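Local coordinates for programmed cell death 6-interacting protein (Homo sapiens, PDB 5WA1), which works in endosomal sorting, membrane repair and cytokinesis, and here is represented by its Bro1 domain, the part that binds CHMP4 proteins, at residues E293-L298 with D342-L347. Numbering follows the deposited sequence.
Sequences EEIARL and DRVPDL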
loop_
_atom_site.group_PDB
_atom_site.type_symbol
_atom_site.label_atom_id
_atom_site.label_comp_id
_atom_site.label_asym_id
_atom_site.label_seq_id
_atom_site.Cartn_x
_atom_site.Cartn_y
_atom_site.Cartn_z
ATOM N N GLU A 293 -32.572 -10.643 14.255
ATOM C CA GLU A 293 -31.483 -9.833 13.718
ATOM C C GLU A 293 -30.337 -10.704 13.220
ATOM O O GLU A 293 -29.741 -10.416 12.176
ATOM C CB GLU A 293 -30.977 -8.841 14.767
ATOM C CG GLU A 293 -29.701 -8.132 14.305
ATOM C CD GLU A 293 -29.158 -7.107 15.290
ATOM O OE1 GLU A 293 -29.863 -6.774 16.269
ATOM O OE2 GLU A 293 -28.018 -6.624 15.071
ATOM N N GLU A 294 -30.013 -11.779 13.949
ATOM C CA GLU A 294 -28.950 -12.671 13.493
ATOM C C GLU A 294 -29.241 -13.200 12.093
ATOM O O GLU A 294 -28.351 -13.224 11.234
ATOM C CB GLU A 294 -28.763 -13.847 14.461
ATOM C CG GLU A 294 -27.616 -14.754 14.000
ATOM C CD GLU A 294 -27.641 -16.178 14.557
ATOM O OE1 GLU A 294 -28.605 -16.551 15.271
ATOM O OE2 GLU A 294 -26.667 -16.926 14.265
ATOM N N ILE A 295 -30.486 -13.621 11.854
ATOM C CA ILE A 295 -30.879 -14.167 10.556
ATOM C C ILE A 295 -30.777 -13.099 9.475
ATOM O O ILE A 295 -30.298 -13.361 8.365
ATOM C CB ILE A 295 -32.305 -14.755 10.637
ATOM C CG1 ILE A 295 -32.297 -16.064 11.418
ATOM C CG2 ILE A 295 -32.868 -14.977 9.235
ATOM C CD1 ILE A 295 -33.683 -16.531 11.871
ATOM N N ALA A 296 -31.256 -11.886 9.767
ATOM C CA ALA A 296 -31.214 -10.811 8.779
ATOM C C ALA A 296 -29.783 -10.499 8.365
ATOM O O ALA A 296 -29.505 -10.256 7.185
ATOM C CB ALA A 296 -31.881 -9.555 9.333
ATOM N N ARG A 297 -28.861 -10.511 9.325
ATOM C CA ARG A 297 -27.477 -10.176 9.007
ATOM C C ARG A 297 -26.787 -11.319 8.268
ATOM O O ARG A 297 -26.029 -11.082 7.323
ATOM C CB ARG A 297 -26.738 -9.789 10.287
ATOM C CG ARG A 297 -27.271 -8.484 10.897
ATOM C CD ARG A 297 -26.287 -7.924 11.901
ATOM N NE ARG A 297 -26.759 -6.713 12.576
ATOM C CZ ARG A 297 -26.676 -5.481 12.079
ATOM N NH1 ARG A 297 -26.152 -5.269 10.872
ATOM N NH2 ARG A 297 -27.125 -4.453 12.791
ATOM N N LEU A 298 -27.076 -12.568 8.646
ATOM C CA LEU A 298 -26.540 -13.705 7.902
ATOM C C LEU A 298 -27.089 -13.743 6.482
ATOM O O LEU A 298 -26.382 -14.136 5.545
ATOM C CB LEU A 298 -26.864 -15.021 8.627
ATOM C CG LEU A 298 -26.114 -15.340 9.934
ATOM C CD1 LEU A 298 -26.749 -16.535 10.698
ATOM C CD2 LEU A 298 -24.637 -15.607 9.669
ATOM N N ASP A 342 -38.903 -15.194 16.418
ATOM C CA ASP A 342 -38.504 -13.805 16.240
ATOM C C ASP A 342 -38.884 -13.334 14.844
ATOM O O ASP A 342 -38.699 -14.056 13.860
ATOM C CB ASP A 342 -36.985 -13.643 16.399
ATOM C CG ASP A 342 -36.534 -13.492 17.853
ATOM O OD1 ASP A 342 -37.332 -13.715 18.770
ATOM O OD2 ASP A 342 -35.356 -13.128 18.070
ATOM N N ARG A 343 -39.388 -12.108 14.748
ATOM C CA ARG A 343 -39.530 -11.488 13.440
ATOM C C ARG A 343 -38.150 -11.170 12.881
ATOM O O ARG A 343 -37.267 -10.689 13.597
ATOM C CB ARG A 343 -40.359 -10.209 13.519
ATOM C CG ARG A 343 -40.670 -9.630 12.150
ATOM C CD ARG A 343 -40.900 -8.128 12.191
ATOM N NE ARG A 343 -40.174 -7.453 11.117
ATOM C CZ ARG A 343 -40.662 -7.240 9.899
ATOM N NH1 ARG A 343 -41.890 -7.644 9.589
ATOM N NH2 ARG A 343 -39.924 -6.619 8.988
ATOM N N VAL A 344 -37.953 -11.465 11.602
ATOM C CA VAL A 344 -36.705 -11.155 10.912
ATOM C C VAL A 344 -36.828 -9.737 10.363
ATOM O O VAL A 344 -37.658 -9.506 9.471
ATOM C CB VAL A 344 -36.399 -12.164 9.800
ATOM C CG1 VAL A 344 -35.111 -11.769 9.072
ATOM C CG2 VAL A 344 -36.286 -13.565 10.382
ATOM N N PRO A 345 -36.062 -8.775 10.867
ATOM C CA PRO A 345 -36.214 -7.394 10.395
ATOM C C PRO A 345 -35.651 -7.202 8.996
ATOM O O PRO A 345 -34.731 -7.908 8.567
ATOM C CB PRO A 345 -35.414 -6.581 11.423
ATOM C CG PRO A 345 -34.375 -7.545 11.916
ATOM C CD PRO A 345 -34.994 -8.917 11.876
ATOM N N ASP A 346 -36.222 -6.229 8.284
ATOM C CA ASP A 346 -35.616 -5.745 7.050
ATOM C C ASP A 346 -34.269 -5.101 7.348
ATOM O O ASP A 346 -34.067 -4.503 8.410
ATOM C CB ASP A 346 -36.523 -4.720 6.358
ATOM C CG ASP A 346 -37.868 -5.293 5.969
ATOM O OD1 ASP A 346 -37.913 -6.465 5.538
ATOM O OD2 ASP A 346 -38.882 -4.571 6.096
ATOM N N LEU A 347 -33.352 -5.202 6.383
ATOM C CA LEU A 347 -32.005 -4.661 6.567
ATOM C C LEU A 347 -32.029 -3.180 6.916
ATOM O O LEU A 347 -31.212 -2.715 7.718
ATOM C CB LEU A 347 -31.172 -4.882 5.312
ATOM C CG LEU A 347 -30.620 -6.292 5.160
ATOM C CD1 LEU A 347 -29.676 -6.327 3.980
ATOM C CD2 LEU A 347 -29.922 -6.730 6.446
#
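Val344 packs on Ile295 and Ala296 of helix 291-311, two residues after Asp342, whose OD2 accepts a hydrogen bond from the backbone N of Gly292 and so ties the loop near the start of that helix. CG1, anti to the backbone N (chi1 178°), reaches both Ala296 CB, at 3.9 Å, and Ile295 CG2, while CG2 lies 3.9 Å from Ile295 CG2. Beta-branching suits both residues, setting methyls close to each backbone where the side chains cross at about a right angle. Pro345 comes next, its ring offering only carbon to the helix, with CD 3.8 Å from Glu293 N. Its carbonyl O approaches Ala296 CB at 3.4 Å, a closeness that the small methyl permits. Beyond Asp346, the long side chain of Leu347 brings CD2 to 3.6 Å from Ala296 O, although its CB does not point straight there. On the helix, the CB of Glu293 points away from the loop, and its OE2 takes a nearly straight bond from Arg297 NE (2.8 Å, 167°), in the guanidinium plane. No hydrogen bond joins residues 293-298 to 342-347, so they meet through van der Waals contact centred on Ala296, with Asp342-Gly292 as the polar tie just outside 293-298.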